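PDB 3RFX: uronate dehydrogenase from Agrobacterium tumefaciens, which oxidises uronates with NAD, probably as a member of the short-chain dehydrogenase superfamily built on a Rossmann fold. Local coordinates for residues L124-P129 and V202-S207; K78-I83 and D133-V138; A57-V62 and A98-Q103. The protein carries 1 engineered substitution. All blocks are in the same frame, centred on the assembly; numbering follows the deposited sequence.

Contact 1. Residues L124-P129 and V202-S207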
loop_
_atom_site.group_PDB
_atom_site.type_symbol
_atom_site.label_atom_id
_atom_site.label_comp_id
_atom_site.label_asym_id
_atom_site.label_seq_id
_atom_site.Cartn_x
_atom_site.Cartn_y
_atom_site.Cartn_z
ATOM N N LEU A 124 -11.981 -7.513 1.548
ATOM C CA LEU A 124 -10.833 -8.158 2.183
ATOM C C LEU A 124 -9.963 -8.908 1.186
ATOM O O LEU A 124 -10.464 -9.708 0.401
ATOM C CB LEU A 124 -11.288 -9.155 3.262
ATOM C CG LEU A 124 -12.252 -8.681 4.353
ATOM C CD1 LEU A 124 -12.481 -9.804 5.386
ATOM C CD2 LEU A 124 -11.718 -7.428 5.027
ATOM N N GLY A 125 -8.658 -8.661 1.239
ATOM C CA GLY A 125 -7.702 -9.501 0.537
ATOM C C GLY A 125 -7.269 -10.659 1.425
ATOM O O GLY A 125 -7.614 -10.709 2.607
ATOM N N PRO A 126 -6.491 -11.597 0.867
ATOM C CA PRO A 126 -6.092 -12.805 1.603
ATOM C C PRO A 126 -5.136 -12.566 2.780
ATOM O O PRO A 126 -5.006 -13.450 3.628
ATOM C CB PRO A 126 -5.404 -13.666 0.526
ATOM C CG PRO A 126 -4.955 -12.684 -0.521
ATOM C CD PRO A 126 -6.022 -11.609 -0.529
ATOM N N ASP A 127 -4.485 -11.407 2.839
ATOM C CA ASP A 127 -3.505 -11.156 3.894
ATOM C C ASP A 127 -4.045 -10.381 5.099
ATOM O O ASP A 127 -3.268 -9.988 5.965
ATOM C CB ASP A 127 -2.291 -10.406 3.331
ATOM C CG ASP A 127 -1.428 -11.271 2.422
ATOM O OD1 ASP A 127 -1.676 -12.495 2.320
ATOM O OD2 ASP A 127 -0.484 -10.716 1.817
ATOM N N VAL A 128 -5.356 -10.152 5.173
ATOM C CA VAL A 128 -5.876 -9.363 6.296
ATOM C C VAL A 128 -5.679 -10.072 7.636
ATOM O O VAL A 128 -5.698 -11.291 7.707
ATOM C CB VAL A 128 -7.365 -8.972 6.127
ATOM C CG1 VAL A 128 -7.543 -8.094 4.899
ATOM C CG2 VAL A 128 -8.259 -10.218 6.065
ATOM N N PRO A 129 -5.469 -9.299 8.704
ATOM C CA PRO A 129 -5.321 -9.939 10.018
ATOM C C PRO A 129 -6.607 -10.673 10.406
ATOM O O PRO A 129 -7.706 -10.197 10.076
ATOM C CB PRO A 129 -5.069 -8.754 10.958
ATOM C CG PRO A 129 -4.506 -7.675 10.067
ATOM C CD PRO A 129 -5.224 -7.848 8.750
ATOM N N VAL A 202 -4.314 -18.834 0.911
ATOM C CA VAL A 202 -5.667 -18.541 1.371
ATOM C C VAL A 202 -6.565 -18.398 0.151
ATOM O O VAL A 202 -6.244 -17.675 -0.793
ATOM C CB VAL A 202 -5.712 -17.228 2.189
ATOM C CG1 VAL A 202 -7.160 -16.812 2.469
ATOM C CG2 VAL A 202 -4.915 -17.370 3.488
ATOM N N VAL A 203 -7.692 -19.099 0.165
ATOM C CA VAL A 203 -8.665 -19.026 -0.916
ATOM C C VAL A 203 -9.992 -18.596 -0.313
ATOM O O VAL A 203 -10.462 -19.207 0.643
ATOM C CB VAL A 203 -8.871 -20.406 -1.567
ATOM C CG1 VAL A 203 -9.893 -20.320 -2.694
ATOM C CG2 VAL A 203 -7.523 -20.985 -2.065
ATOM N N TRP A 204 -10.598 -17.546 -0.859
ATOM C CA TRP A 204 -11.918 -17.143 -0.371
ATOM C C TRP A 204 -12.953 -18.049 -1.011
ATOM O O TRP A 204 -13.082 -18.080 -2.234
ATOM C CB TRP A 204 -12.196 -15.684 -0.714
ATOM C CG TRP A 204 -11.284 -14.725 0.000
ATOM C CD1 TRP A 204 -10.246 -14.031 -0.541
ATOM C CD2 TRP A 204 -11.338 -14.357 1.386
ATOM N NE1 TRP A 204 -9.645 -13.244 0.423
ATOM C CE2 TRP A 204 -10.304 -13.423 1.611
ATOM C CE3 TRP A 204 -12.177 -14.716 2.456
ATOM C CZ2 TRP A 204 -10.077 -12.842 2.860
ATOM C CZ3 TRP A 204 -11.947 -14.145 3.698
ATOM C CH2 TRP A 204 -10.905 -13.213 3.890
ATOM N N GLY A 205 -13.691 -18.786 -0.186
ATOM C CA GLY A 205 -14.648 -19.743 -0.701
ATOM C C GLY A 205 -16.005 -19.118 -0.969
ATOM O O GLY A 205 -16.896 -19.199 -0.130
ATOM N N ALA A 206 -16.147 -18.493 -2.134
ATOM C CA ALA A 206 -17.408 -17.893 -2.562
ATOM C C ALA A 206 -17.550 -17.995 -4.071
ATOM O O ALA A 206 -16.552 -18.012 -4.791
ATOM C CB ALA A 206 -17.460 -16.435 -2.139
ATOM N N SER A 207 -18.787 -18.044 -4.556
ATOM C CA SER A 207 -19.025 -17.984 -5.989
ATOM C C SER A 207 -18.763 -16.565 -6.525
ATOM O O SER A 207 -18.283 -15.716 -5.790
ATOM C CB SER A 207 -20.428 -18.487 -6.320
ATOM O OG SER A 207 -20.501 -19.887 -6.080
#
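Gly-125 O is approached by two groups: Trp-204 CZ2 meets it edge-on at 3.3 Å, and Val-128 N gives it a weak hydrogen bond of 3.5 Å that spans the type I turn from Gly-125 to Val-128. The indole thus slots its benzo edge against the backbone of the turn. CG of Trp-204 stands beside its own backbone N (chi1 -66°), which swings the ring off the strand and into this loop. Pro-126 N also lies near the ring plane, 3.6 Å from Trp-204 NE1. The Leu-124 side chain crosses the indole at about a right angle, with CB 3.9 Å from Trp-204 CZ2 and CD1 4.0 Å from Trp-204 CH2. Two residues earlier on the strand, Val-202 packs its CB 3.9 Å from Pro-126 CB, and its CG2 lies 3.9 Å from Pro-126 O. Trp-214 stacks on the indole, while Asn-216 OD1 accepts from Trp-204 N. The turn also touches the second subunit, where Asp-127 packs on Pro-129 of that chain. Strand 202-205 is an outermost strand, within this chain, of the parallel sheet of the Rossmann fold, and the contact pins to it the long loop that joins strand 105-111 to helix 135-154.

Contact 2. Residues K78-I83 and D133-V138. Engineered in segment 133-138: Ala-136 (natural residue Tyr).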
loop_
_atom_site.group_PDB
_atom_site.type_symbol
_atom_site.label_atom_id
_atom_site.label_comp_id
_atom_site.label_asym_id
_atom_site.label_seq_id
_atom_site.Cartn_x
_atom_site.Cartn_y
_atom_site.Cartn_z
ATOM N N LYS A 78 -19.339 -24.208 19.247
ATOM C CA LYS A 78 -19.582 -25.252 20.236
ATOM C C LYS A 78 -18.668 -25.004 21.411
ATOM O O LYS A 78 -17.822 -24.110 21.355
ATOM C CB LYS A 78 -19.302 -26.639 19.647
ATOM C CG LYS A 78 -20.271 -27.052 18.570
ATOM C CD LYS A 78 -20.397 -28.564 18.507
ATOM C CE LYS A 78 -21.489 -29.004 17.535
ATOM N NZ LYS A 78 -22.844 -28.603 17.997
ATOM N N PRO A 79 -18.846 -25.773 22.497
ATOM C CA PRO A 79 -17.943 -25.653 23.641
ATOM C C PRO A 79 -16.510 -26.021 23.259
ATOM O O PRO A 79 -16.281 -26.794 22.323
ATOM C CB PRO A 79 -18.505 -26.673 24.640
ATOM C CG PRO A 79 -19.963 -26.756 24.294
ATOM C CD PRO A 79 -20.000 -26.646 22.793
ATOM N N PHE A 80 -15.564 -25.462 24.001
ATOM C CA PHE A 80 -14.143 -25.629 23.729
ATOM C C PHE A 80 -13.721 -27.091 23.638
ATOM O O PHE A 80 -12.974 -27.465 22.738
ATOM C CB PHE A 80 -13.324 -24.909 24.804
ATOM C CG PHE A 80 -11.838 -24.976 24.581
ATOM C CD1 PHE A 80 -11.252 -24.298 23.527
ATOM C CD2 PHE A 80 -11.031 -25.713 25.431
ATOM C CE1 PHE A 80 -9.881 -24.356 23.317
ATOM C CE2 PHE A 80 -9.661 -25.775 25.230
ATOM C CZ PHE A 80 -9.089 -25.093 24.171
ATOM N N GLU A 81 -14.199 -27.920 24.562
ATOM C CA GLU A 81 -13.785 -29.325 24.594
ATOM C C GLU A 81 -13.969 -30.023 23.247
ATOM O O GLU A 81 -13.079 -30.735 22.778
ATOM C CB GLU A 81 -14.519 -30.093 25.700
ATOM C CG GLU A 81 -14.152 -29.667 27.121
ATOM C CD GLU A 81 -14.870 -28.397 27.587
ATOM O OE1 GLU A 81 -15.654 -27.806 26.805
ATOM O OE2 GLU A 81 -14.649 -27.993 28.752
ATOM N N GLN A 82 -15.121 -29.819 22.619
ATOM C CA GLN A 82 -15.403 -30.465 21.344
ATOM C C GLN A 82 -14.558 -29.885 20.202
ATOM O O GLN A 82 -14.163 -30.605 19.287
ATOM C CB GLN A 82 -16.885 -30.324 21.002
ATOM C CG GLN A 82 -17.814 -30.802 22.109
ATOM C CD GLN A 82 -19.269 -30.594 21.762
ATOM O OE1 GLN A 82 -19.656 -30.650 20.591
ATOM N NE2 GLN A 82 -20.091 -30.355 22.781
ATOM N N ILE A 83 -14.335 -28.574 20.242
ATOM C CA ILE A 83 -13.532 -27.882 19.229
ATOM C C ILE A 83 -12.088 -28.361 19.326
ATOM O O ILE A 83 -11.450 -28.669 18.321
ATOM C CB ILE A 83 -13.533 -26.366 19.472
ATOM C CG1 ILE A 83 -14.955 -25.816 19.450
ATOM C CG2 ILE A 83 -12.664 -25.635 18.432
ATOM C CD1 ILE A 83 -15.476 -25.570 18.096
ATOM N N ASP A 133 -14.663 -14.853 15.095
ATOM C CA ASP A 133 -15.896 -14.442 15.772
ATOM C C ASP A 133 -16.352 -15.394 16.875
ATOM O O ASP A 133 -17.434 -15.226 17.431
ATOM C CB ASP A 133 -17.020 -14.187 14.764
ATOM C CG ASP A 133 -17.318 -15.387 13.896
ATOM O OD1 ASP A 133 -17.078 -16.532 14.333
ATOM O OD2 ASP A 133 -17.811 -15.187 12.766
ATOM N N GLY A 134 -15.516 -16.377 17.194
ATOM C CA GLY A 134 -15.771 -17.289 18.300
ATOM C C GLY A 134 -14.695 -18.366 18.339
ATOM O O GLY A 134 -13.701 -18.269 17.615
ATOM N N LEU A 135 -14.881 -19.393 19.165
ATOM C CA LEU A 135 -13.888 -20.472 19.265
ATOM C C LEU A 135 -13.750 -21.267 17.970
ATOM O O LEU A 135 -12.659 -21.755 17.646
ATOM C CB LEU A 135 -14.226 -21.427 20.414
ATOM C CG LEU A 135 -14.268 -20.803 21.806
ATOM C CD1 LEU A 135 -14.795 -21.829 22.812
ATOM C CD2 LEU A 135 -12.905 -20.275 22.233
ATOM N N ALA A 136 -14.846 -21.422 17.240
ATOM C CA ALA A 136 -14.779 -22.133 15.970
ATOM C C ALA A 136 -13.857 -21.402 14.992
ATOM O O ALA A 136 -12.972 -22.018 14.391
ATOM C CB ALA A 136 -16.154 -22.340 15.373
ATOM N N GLY A 137 -14.049 -20.091 14.845
ATOM C CA GLY A 137 -13.151 -19.292 14.016
ATOM C C GLY A 137 -11.699 -19.355 14.477
ATOM O O GLY A 137 -10.774 -19.511 13.661
ATOM N N VAL A 138 -11.484 -19.226 15.785
ATOM C CA VAL A 138 -10.129 -19.305 16.336
ATOM C C VAL A 138 -9.491 -20.643 15.965
ATOM O O VAL A 138 -8.312 -20.706 15.606
ATOM C CB VAL A 138 -10.131 -19.142 17.881
ATOM C CG1 VAL A 138 -8.749 -19.460 18.480
ATOM C CG2 VAL A 138 -10.572 -17.733 18.280
#
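Leu-135 reaches across from the first turn of its helix to the start of helix 80-100. Its CB stands 4.6 Å from Ile-83 CG1, short of close packing, and CG, set beside the backbone N (chi1 -61°), places the branch beside Phe-80. CD1 makes the closest approaches: it sits 3.9 Å from Phe-80 N, 4.0 Å from Phe-80 CB and 4.1 Å from Lys-78 O, close to the plane of the Phe-80 ring at its edge. The other methyl, Leu-135 CD2, ends 4.5 Å from Phe-80 CD1. Two helix starts are thereby laid side by side, with Pro-79 and Gly-134 at the N-cap positions. The two helices carry on into the subunit interface, as in the helix-paired dimers of short-chain dehydrogenases: Tyr-92 of the second subunit stacks on the Phe-80 ring, and Met-149 of that subunit packs on Leu-135. One turn on from Phe-80, Ile-83 joins the contact. Its CG2 lies 4.0 Å from Leu-135 O, while CD1 comes to 4.1 Å from Ala-136 CA and 4.3 Å from Ala-136 CB. Ala-136 is engineered; the natural tyrosine there probably belongs to the YxxxK active-site motif of the superfamily. The carboxylate of Glu-77 holds the start of helix 135-154, OE2 accepting from Leu-135 N and OE1 from Ala-136 N.

Contact 3. Residues A57-V62 and A98-Q103. With PO4 (phosphate ion), chain E.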
loop_
_atom_site.group_PDB
_atom_site.type_symbol
_atom_site.label_atom_id
_atom_site.label_comp_id
_atom_site.label_asym_id
_atom_site.label_seq_id
_atom_site.Cartn_x
_atom_site.Cartn_y
_atom_site.Cartn_z
ATOM N N ALA A 57 -5.633 -43.947 14.509
ATOM C CA ALA A 57 -6.716 -44.101 13.550
ATOM C C ALA A 57 -6.527 -43.147 12.367
ATOM O O ALA A 57 -6.714 -43.528 11.215
ATOM C CB ALA A 57 -8.062 -43.879 14.219
ATOM N N VAL A 58 -6.154 -41.905 12.656
ATOM C CA VAL A 58 -5.927 -40.926 11.593
ATOM C C VAL A 58 -4.788 -41.357 10.658
ATOM O O VAL A 58 -4.907 -41.272 9.435
ATOM C CB VAL A 58 -5.670 -39.519 12.172
ATOM C CG1 VAL A 58 -5.312 -38.549 11.059
ATOM C CG2 VAL A 58 -6.910 -39.035 12.918
ATOM N N ASN A 59 -3.695 -41.845 11.234
ATOM C CA ASN A 59 -2.616 -42.405 10.419
ATOM C C ASN A 59 -3.124 -43.451 9.419
ATOM O O ASN A 59 -2.815 -43.387 8.227
ATOM C CB ASN A 59 -1.515 -42.988 11.309
ATOM C CG ASN A 59 -0.273 -43.365 10.522
ATOM O OD1 ASN A 59 -0.278 -44.330 9.750
ATOM N ND2 ASN A 59 0.798 -42.602 10.708
ATOM N N ALA A 60 -3.922 -44.402 9.900
ATOM C CA ALA A 60 -4.492 -45.430 9.029
ATOM C C ALA A 60 -5.451 -44.844 7.991
ATOM O O ALA A 60 -5.484 -45.278 6.832
ATOM C CB ALA A 60 -5.186 -46.503 9.863
ATOM N N MET A 61 -6.229 -43.848 8.408
ATOM C CA MET A 61 -7.167 -43.178 7.516
ATOM C C MET A 61 -6.440 -42.563 6.322
ATOM O O MET A 61 -6.885 -42.672 5.177
ATOM C CB MET A 61 -7.933 -42.092 8.288
ATOM C CG MET A 61 -9.004 -41.372 7.478
ATOM S SD MET A 61 -9.726 -40.017 8.428
ATOM C CE MET A 61 -8.259 -39.056 8.793
ATOM N N VAL A 62 -5.307 -41.928 6.594
ATOM C CA VAL A 62 -4.580 -41.205 5.553
ATOM C C VAL A 62 -3.717 -42.104 4.657
ATOM O O VAL A 62 -3.594 -41.861 3.455
ATOM C CB VAL A 62 -3.727 -40.067 6.169
ATOM C CG1 VAL A 62 -2.794 -39.453 5.126
ATOM C CG2 VAL A 62 -4.644 -38.994 6.775
ATOM N N ALA A 98 -0.311 -37.077 7.294
ATOM C CA ALA A 98 0.059 -36.754 5.928
ATOM C C ALA A 98 1.581 -36.750 5.796
ATOM O O ALA A 98 2.131 -37.224 4.804
ATOM C CB ALA A 98 -0.521 -35.393 5.519
ATOM N N ARG A 99 2.258 -36.212 6.800
ATOM C CA ARG A 99 3.712 -36.087 6.742
ATOM C C ARG A 99 4.356 -37.480 6.702
ATOM O O ARG A 99 5.414 -37.676 6.096
ATOM C CB ARG A 99 4.228 -35.287 7.937
ATOM C CG ARG A 99 5.736 -35.058 7.910
ATOM C CD ARG A 99 6.184 -34.045 8.948
ATOM N NE ARG A 99 6.114 -34.552 10.319
ATOM C CZ ARG A 99 7.078 -35.261 10.898
ATOM N NH1 ARG A 99 8.189 -35.551 10.219
ATOM N NH2 ARG A 99 6.937 -35.678 12.154
ATOM N N ALA A 100 3.689 -38.446 7.328
ATOM C CA ALA A 100 4.181 -39.822 7.383
ATOM C C ALA A 100 3.848 -40.633 6.133
ATOM O O ALA A 100 4.394 -41.721 5.935
ATOM C CB ALA A 100 3.643 -40.521 8.636
ATOM N N HIS A 101 2.965 -40.110 5.283
ATOM C CA HIS A 101 2.495 -40.863 4.127
ATOM C C HIS A 101 2.545 -40.111 2.795
ATOM O O HIS A 101 1.603 -40.171 2.008
ATOM C CB HIS A 101 1.087 -41.431 4.387
ATOM C CG HIS A 101 1.049 -42.427 5.505
ATOM N ND1 HIS A 101 1.425 -43.742 5.338
ATOM C CD2 HIS A 101 0.733 -42.290 6.814
ATOM C CE1 HIS A 101 1.320 -44.378 6.492
ATOM N NE2 HIS A 101 0.903 -43.519 7.405
ATOM N N GLY A 102 3.650 -39.420 2.536
ATOM C CA GLY A 102 3.888 -38.858 1.217
ATOM C C GLY A 102 3.358 -37.449 1.000
ATOM O O GLY A 102 3.392 -36.940 -0.124
ATOM N N GLN A 103 2.887 -36.824 2.077
ATOM C CA GLN A 103 2.354 -35.458 2.032
ATOM C C GLN A 103 1.344 -35.250 0.914
ATOM O O GLN A 103 1.506 -34.364 0.078
ATOM C CB GLN A 103 3.498 -34.427 1.965
ATOM C CG GLN A 103 4.387 -34.521 3.185
ATOM C CD GLN A 103 5.551 -33.544 3.211
ATOM O OE1 GLN A 103 6.321 -33.533 4.173
ATOM N NE2 GLN A 103 5.683 -32.721 2.177
HETATM P P PO4 E . 2.874 -44.605 2.164
HETATM O O1 PO4 E . 3.297 -44.379 3.594
HETATM O O2 PO4 E . 3.546 -43.585 1.277
HETATM O O3 PO4 E . 3.320 -45.982 1.735
HETATM O O4 PO4 E . 1.362 -44.485 2.058
#
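Two helices of the Rossmann fold meet at their C-terminal ends, where Asn-59 and Val-62 of helix 55-62 touch Ala-98, Ala-100 and His-101 at the close of helix 80-100. The polar link is a hydrogen bond from His-101 NE2 to Asn-59 OD1, 2.7 Å long with an N-H...O angle of 153°. The imidazole comes edge-on, yet its nitrogen stands above the carbonyl plane of the amide, and the two flat groups are turned 73° apart. With CG opposite the backbone N (chi1 -170°), Asn-59 brings its amide up to the edge of the ring; Ala-100 CB rests 4.1 Å from Asn-59 ND2. The far nitrogen, His-101 ND1, donates at 2.6 Å to O1 of a phosphate ion, probably from the crystallisation liquor, and more weakly to its O4. Donating from both nitrogens would suit a protonated ring in this crystal, a state the phosphate should favour. In the Rossmann layout these helices flank the parallel sheet, and Val-62 makes the apolar part of the contact: CG1 lies 4.0 Å from Ala-98 CA and 4.4 Å from His-101 CB. The same valine also packs on Leu-94 and Ala-97 of helix 80-100 and on Leu-7 of strand 5-9. Where the chain leaves the helix, Ala-98 O accepts from His-101 N at 3.0 Å and from Gln-103 N at 2.9 Å, the two donors arriving from opposite faces of the carbonyl plane. Gly-102, with positive phi, lies between them.

From the N terminus, contact 3 opens at 57-62 and closes at 98-103, joining two helices that flank the sheet. Before it closes, contact 2 opens at 78-83, at the front of the helix whose far end serves contact 3; it closes at 133-138, so the two loops cross. Contact 1 opens at 124-129, still inside the loop of contact 2, and closes at 202-207, crossing it in turn. Contacts 3 and 1 lie in series, their centres about 28 Å apart. Together the three chain helix 55-62 to helix 80-100, that helix to helix 135-154, and the loop before helix 135-154 to strand 202-205. Contacts 1 and 2 both touch the second subunit.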